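Local structure of probable csgAB operon transcriptional regulatory protein (Salmonella typhimurium, 5XP0) at residues Tyr102-Phe115 against Glu135-Ile147. The protein acts as the master transcriptional regulator of curli fimbriae expression and biofilm formation, needed for csgAB transcription, with this chain holding its atypical receiver domain. Residues are numbered along the deposited sequence; the frame is centred on the assembly and turned at random.
Sequences YREIENWPHINGVF and ECYFSQKLASYLI
G113 and Y137 form a single parallel bridge, with Y137 N donating to N112 O (3.0 Å) and V114 N to Y137 O (3.0 Å, N-H...O 155°), while helices 102-107 and 140-147 cross at -62°. Glycine suits the bridge: its bare CA, 4.2 Å from Y137 CA, avoids crowding with Y137 CB and lets one face of the F138 ring lie over it, a CH-pi contact. Flat and apolar, F138 packs against the strand, with V114 CG2 at its edge and L146 CD1 over a face. Y137 swings the other way, its CG anti to the backbone N (chi1 -167°), and F115 CE1 comes over its ring face, 3.4 Å from Y137 CD2; the two rings are nearly parallel but slid apart. Between the helices, Y102 offers both ring and hydroxyl. The branched L142 sets methyl CD1 over the ring centre, 3.6 Å from the centroid, and Y102 CB lies 3.9 Å from the Y145 ring centroid, a second CH-pi contact. K141, bent at chi3 and chi4, delivers NZ to donate to Y102 OH (2.6 Å). The short S139 hydroxyl caps helix 140-147, accepting from L142 N. Two backbone hydrogen bonds thus join the receiver's edge strand to the segment after helix 121-132; apolar and aromatic contacts, plus the K141-Y102 bond, join the helices, and the lysine probably polarises the Y102 hydroxyl.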
loop_
_atom_site.group_PDB
_atom_site.type_symbol
_atom_site.label_atom_id
_atom_site.label_comp_id
_atom_site.label_asym_id
_atom_site.label_seq_id
_atom_site.Cartn_x
_atom_site.Cartn_y
_atom_site.Cartn_z
ATOM N N TYR B 102 3.747 8.059 -23.179
ATOM C CA TYR B 102 3.254 6.941 -23.974
ATOM C C TYR B 102 4.393 6.097 -24.528
ATOM O O TYR B 102 4.303 4.863 -24.588
ATOM C CB TYR B 102 2.409 7.474 -25.121
ATOM C CG TYR B 102 1.031 7.936 -24.738
ATOM C CD1 TYR B 102 0.614 8.001 -23.414
ATOM C CD2 TYR B 102 0.118 8.263 -25.738
ATOM C CE1 TYR B 102 -0.678 8.415 -23.094
ATOM C CE2 TYR B 102 -1.148 8.666 -25.438
ATOM C CZ TYR B 102 -1.552 8.739 -24.137
ATOM O OH TYR B 102 -2.835 9.149 -23.905
ATOM N N ARG B 103 5.459 6.750 -24.970
ATOM C CA ARG B 103 6.630 6.037 -25.472
ATOM C C ARG B 103 7.189 5.090 -24.419
ATOM O O ARG B 103 7.690 4.004 -24.753
ATOM C CB ARG B 103 7.724 7.033 -25.868
ATOM C CG ARG B 103 7.238 8.290 -26.588
ATOM C CD ARG B 103 8.390 9.249 -26.869
ATOM N NE ARG B 103 9.007 9.755 -25.640
ATOM C CZ ARG B 103 8.692 10.904 -25.046
ATOM N NH1 ARG B 103 7.756 11.699 -25.552
ATOM N NH2 ARG B 103 9.320 11.267 -23.937
ATOM N N GLU B 104 7.092 5.470 -23.154
ATOM C CA GLU B 104 7.592 4.608 -22.077
ATOM C C GLU B 104 6.638 3.456 -21.804
ATOM O O GLU B 104 7.067 2.321 -21.599
ATOM C CB GLU B 104 7.806 5.409 -20.790
ATOM C CG GLU B 104 8.689 6.639 -20.935
ATOM C CD GLU B 104 9.887 6.384 -21.794
ATOM O OE1 GLU B 104 10.507 5.314 -21.642
ATOM O OE2 GLU B 104 10.203 7.246 -22.640
ATOM N N ILE B 105 5.342 3.733 -21.770
ATOM C CA ILE B 105 4.372 2.662 -21.595
ATOM C C ILE B 105 4.557 1.577 -22.656
ATOM O O ILE B 105 4.568 0.379 -22.348
ATOM C CB ILE B 105 2.958 3.245 -21.628
ATOM C CG1 ILE B 105 2.739 4.096 -20.397
ATOM C CG2 ILE B 105 1.935 2.142 -21.739
ATOM C CD1 ILE B 105 1.603 5.074 -20.535
ATOM N N GLU B 106 4.682 1.979 -23.922
ATOM C CA GLU B 106 4.825 1.011 -25.007
ATOM C C GLU B 106 6.032 0.118 -24.821
ATOM O O GLU B 106 6.013 -1.037 -25.263
ATOM C CB GLU B 106 4.943 1.726 -26.357
ATOM C CG GLU B 106 4.919 0.825 -27.595
ATOM C CD GLU B 106 6.296 0.265 -27.977
ATOM O OE1 GLU B 106 7.345 0.864 -27.625
ATOM O OE2 GLU B 106 6.329 -0.761 -28.683
ATOM N N ASN B 107 7.101 0.636 -24.216
ATOM C CA ASN B 107 8.301 -0.181 -24.054
ATOM C C ASN B 107 8.155 -1.256 -22.990
ATOM O O ASN B 107 9.017 -2.128 -22.898
ATOM C CB ASN B 107 9.493 0.708 -23.719
ATOM C CG ASN B 107 10.477 0.764 -24.845
ATOM O OD1 ASN B 107 11.383 -0.062 -24.928
ATOM N ND2 ASN B 107 10.285 1.710 -25.751
ATOM N N TRP B 108 7.107 -1.231 -22.190
ATOM C CA TRP B 108 6.883 -2.330 -21.251
ATOM C C TRP B 108 6.494 -3.594 -22.013
ATOM O O TRP B 108 5.573 -3.558 -22.825
ATOM C CB TRP B 108 5.780 -1.954 -20.264
ATOM C CG TRP B 108 6.319 -1.133 -19.151
ATOM C CD1 TRP B 108 6.432 0.231 -19.104
ATOM C CD2 TRP B 108 6.846 -1.622 -17.918
ATOM N NE1 TRP B 108 6.987 0.619 -17.902
ATOM C CE2 TRP B 108 7.256 -0.500 -17.160
ATOM C CE3 TRP B 108 7.007 -2.892 -17.376
ATOM C CZ2 TRP B 108 7.817 -0.622 -15.904
ATOM C CZ3 TRP B 108 7.582 -3.007 -16.135
ATOM C CH2 TRP B 108 7.963 -1.880 -15.404
ATOM N N PRO B 109 7.109 -4.738 -21.742
ATOM C CA PRO B 109 6.671 -5.957 -22.428
ATOM C C PRO B 109 5.315 -6.389 -21.907
ATOM O O PRO B 109 4.961 -6.128 -20.758
ATOM C CB PRO B 109 7.765 -6.976 -22.095
ATOM C CG PRO B 109 8.291 -6.524 -20.771
ATOM C CD PRO B 109 8.215 -4.997 -20.811
ATOM N N HIS B 110 4.537 -7.035 -22.781
ATOM C CA HIS B 110 3.207 -7.571 -22.416
ATOM C C HIS B 110 2.280 -6.518 -21.803
ATOM O O HIS B 110 1.452 -6.806 -20.936
ATOM C CB HIS B 110 3.342 -8.762 -21.470
ATOM C CG HIS B 110 4.350 -9.761 -21.930
ATOM N ND1 HIS B 110 5.525 -10.003 -21.252
ATOM C CD2 HIS B 110 4.384 -10.539 -23.035
ATOM C CE1 HIS B 110 6.226 -10.910 -21.903
ATOM N NE2 HIS B 110 5.562 -11.240 -22.997
ATOM N N ILE B 111 2.362 -5.290 -22.277
ATOM C CA ILE B 111 1.636 -4.234 -21.583
ATOM C C ILE B 111 0.150 -4.348 -21.930
ATOM O O ILE B 111 -0.235 -4.428 -23.105
ATOM C CB ILE B 111 2.228 -2.859 -21.913
ATOM C CG1 ILE B 111 1.496 -1.760 -21.131
ATOM C CG2 ILE B 111 2.240 -2.616 -23.416
ATOM C CD1 ILE B 111 1.833 -1.749 -19.656
ATOM N N ASN B 112 -0.679 -4.433 -20.893
ATOM C CA ASN B 112 -2.119 -4.617 -21.032
ATOM C C ASN B 112 -2.968 -3.546 -20.372
ATOM O O ASN B 112 -4.185 -3.580 -20.524
ATOM C CB ASN B 112 -2.541 -5.968 -20.452
ATOM C CG ASN B 112 -2.403 -7.092 -21.444
ATOM O OD1 ASN B 112 -3.391 -7.560 -21.970
ATOM N ND2 ASN B 112 -1.181 -7.535 -21.697
ATOM N N GLY B 113 -2.393 -2.607 -19.643
ATOM C CA GLY B 113 -3.210 -1.564 -19.071
ATOM C C GLY B 113 -2.367 -0.658 -18.211
ATOM O O GLY B 113 -1.226 -0.973 -17.864
ATOM N N VAL B 114 -2.961 0.482 -17.884
ATOM C CA VAL B 114 -2.331 1.510 -17.086
ATOM C C VAL B 114 -3.386 2.049 -16.135
ATOM O O VAL B 114 -4.421 2.547 -16.571
ATOM C CB VAL B 114 -1.764 2.652 -17.935
ATOM C CG1 VAL B 114 -1.198 3.682 -17.008
ATOM C CG2 VAL B 114 -0.736 2.123 -18.926
ATOM N N PHE B 115 -3.137 1.932 -14.847
ATOM C CA PHE B 115 -3.995 2.515 -13.829
ATOM C C PHE B 115 -3.345 3.779 -13.296
ATOM O O PHE B 115 -2.191 3.749 -12.871
ATOM C CB PHE B 115 -4.203 1.517 -12.696
ATOM C CG PHE B 115 -4.986 0.320 -13.106
ATOM C CD1 PHE B 115 -6.303 0.450 -13.462
ATOM C CD2 PHE B 115 -4.397 -0.935 -13.141
ATOM C CE1 PHE B 115 -7.032 -0.642 -13.873
ATOM C CE2 PHE B 115 -5.109 -2.032 -13.526
ATOM C CZ PHE B 115 -6.453 -1.884 -13.893
ATOM N N GLU B 135 -9.720 -8.066 -22.278
ATOM C CA GLU B 135 -9.646 -6.659 -22.661
ATOM C C GLU B 135 -8.423 -5.964 -22.078
ATOM O O GLU B 135 -7.981 -6.275 -20.969
ATOM C CB GLU B 135 -10.900 -5.930 -22.185
ATOM C CG GLU B 135 -12.188 -6.619 -22.640
ATOM C CD GLU B 135 -13.445 -5.887 -22.202
ATOM O OE1 GLU B 135 -13.349 -4.777 -21.641
ATOM O OE2 GLU B 135 -14.537 -6.433 -22.419
ATOM N N CYS B 136 -7.953 -4.933 -22.769
ATOM C CA CYS B 136 -6.929 -4.096 -22.168
ATOM C C CYS B 136 -7.598 -2.921 -21.462
ATOM O O CYS B 136 -8.790 -2.669 -21.620
ATOM C CB CYS B 136 -5.929 -3.621 -23.221
ATOM S SG CYS B 136 -4.886 -4.947 -23.927
ATOM N N TYR B 137 -6.822 -2.226 -20.642
ATOM C CA TYR B 137 -7.299 -1.064 -19.897
ATOM C C TYR B 137 -6.435 0.132 -20.256
ATOM O O TYR B 137 -5.487 0.466 -19.549
ATOM C CB TYR B 137 -7.263 -1.319 -18.365
ATOM C CG TYR B 137 -8.035 -0.263 -17.603
ATOM C CD1 TYR B 137 -9.424 -0.260 -17.608
ATOM C CD2 TYR B 137 -7.391 0.736 -16.911
ATOM C CE1 TYR B 137 -10.150 0.712 -16.925
ATOM C CE2 TYR B 137 -8.107 1.708 -16.221
ATOM C CZ TYR B 137 -9.486 1.682 -16.228
ATOM O OH TYR B 137 -10.177 2.642 -15.540
ATOM N N PHE B 138 -6.804 0.783 -21.349
ATOM C CA PHE B 138 -6.118 1.947 -21.869
ATOM C C PHE B 138 -7.161 2.991 -22.219
ATOM O O PHE B 138 -8.268 2.667 -22.655
ATOM C CB PHE B 138 -5.314 1.639 -23.129
ATOM C CG PHE B 138 -4.231 0.635 -22.945
ATOM C CD1 PHE B 138 -3.126 0.914 -22.137
ATOM C CD2 PHE B 138 -4.281 -0.577 -23.622
ATOM C CE1 PHE B 138 -2.122 -0.016 -21.995
ATOM C CE2 PHE B 138 -3.279 -1.511 -23.473
ATOM C CZ PHE B 138 -2.191 -1.232 -22.677
ATOM N N SER B 139 -6.795 4.256 -22.074
ATOM C CA SER B 139 -7.644 5.274 -22.659
ATOM C C SER B 139 -7.733 5.074 -24.168
ATOM O O SER B 139 -6.900 4.415 -24.788
ATOM C CB SER B 139 -7.116 6.669 -22.341
ATOM O OG SER B 139 -5.843 6.861 -22.912
ATOM N N GLN B 140 -8.768 5.653 -24.767
ATOM C CA GLN B 140 -8.888 5.570 -26.216
ATOM C C GLN B 140 -7.635 6.130 -26.881
ATOM O O GLN B 140 -7.125 5.556 -27.847
ATOM C CB GLN B 140 -10.147 6.290 -26.696
ATOM C CG GLN B 140 -11.449 5.544 -26.446
ATOM C CD GLN B 140 -11.599 4.342 -27.348
ATOM O OE1 GLN B 140 -11.153 4.360 -28.491
ATOM N NE2 GLN B 140 -12.238 3.288 -26.842
ATOM N N LYS B 141 -7.083 7.215 -26.349
ATOM C CA LYS B 141 -5.939 7.817 -27.022
ATOM C C LYS B 141 -4.692 6.941 -26.867
ATOM O O LYS B 141 -3.912 6.781 -27.819
ATOM C CB LYS B 141 -5.709 9.228 -26.471
ATOM C CG LYS B 141 -4.879 10.125 -27.359
ATOM C CD LYS B 141 -4.656 11.506 -26.725
ATOM C CE LYS B 141 -3.474 11.543 -25.758
ATOM N NZ LYS B 141 -3.885 11.498 -24.323
ATOM N N LEU B 142 -4.514 6.312 -25.704
ATOM C CA LEU B 142 -3.327 5.483 -25.536
ATOM C C LEU B 142 -3.441 4.196 -26.348
ATOM O O LEU B 142 -2.464 3.782 -26.992
ATOM C CB LEU B 142 -3.087 5.205 -24.052
ATOM C CG LEU B 142 -1.931 4.268 -23.728
ATOM C CD1 LEU B 142 -0.660 4.732 -24.428
ATOM C CD2 LEU B 142 -1.758 4.217 -22.215
ATOM N N ALA B 143 -4.630 3.558 -26.347
ATOM C CA ALA B 143 -4.840 2.388 -27.199
ATOM C C ALA B 143 -4.523 2.703 -28.644
ATOM O O ALA B 143 -3.938 1.872 -29.349
ATOM C CB ALA B 143 -6.278 1.865 -27.105
ATOM N N SER B 144 -4.933 3.889 -29.117
ATOM C CA SER B 144 -4.661 4.249 -30.505
ATOM C C SER B 144 -3.166 4.409 -30.742
ATOM O O SER B 144 -2.638 3.950 -31.768
ATOM C CB SER B 144 -5.383 5.539 -30.903
ATOM O OG SER B 144 -5.106 5.838 -32.285
ATOM N N TYR B 145 -2.470 5.053 -29.808
ATOM C CA TYR B 145 -1.019 5.149 -29.909
ATOM C C TYR B 145 -0.396 3.771 -30.008
ATOM O O TYR B 145 0.463 3.522 -30.857
ATOM C CB TYR B 145 -0.446 5.883 -28.699
ATOM C CG TYR B 145 1.073 5.907 -28.690
ATOM C CD1 TYR B 145 1.785 6.877 -29.401
ATOM C CD2 TYR B 145 1.794 4.949 -27.988
ATOM C CE1 TYR B 145 3.178 6.902 -29.376
ATOM C CE2 TYR B 145 3.181 4.964 -27.956
ATOM C CZ TYR B 145 3.867 5.936 -28.651
ATOM O OH TYR B 145 5.237 5.920 -28.620
ATOM N N LEU B 146 -0.827 2.853 -29.151
ATOM C CA LEU B 146 -0.192 1.546 -29.125
ATOM C C LEU B 146 -0.512 0.766 -30.391
ATOM O O LEU B 146 0.341 0.034 -30.900
ATOM C CB LEU B 146 -0.605 0.758 -27.876
ATOM C CG LEU B 146 -0.110 1.316 -26.527
ATOM C CD1 LEU B 146 -0.712 0.534 -25.356
ATOM C CD2 LEU B 146 1.418 1.315 -26.493
ATOM N N ILE B 147 -1.730 0.913 -30.918
ATOM C CA ILE B 147 -2.118 0.106 -32.073
ATOM C C ILE B 147 -1.361 0.546 -33.314
ATOM O O ILE B 147 -0.998 -0.285 -34.156
ATOM C CB ILE B 147 -3.643 0.165 -32.290
ATOM C CG1 ILE B 147 -4.323 -0.664 -31.219
ATOM C CG2 ILE B 147 -4.032 -0.308 -33.679
ATOM C CD1 ILE B 147 -5.811 -0.538 -31.143
#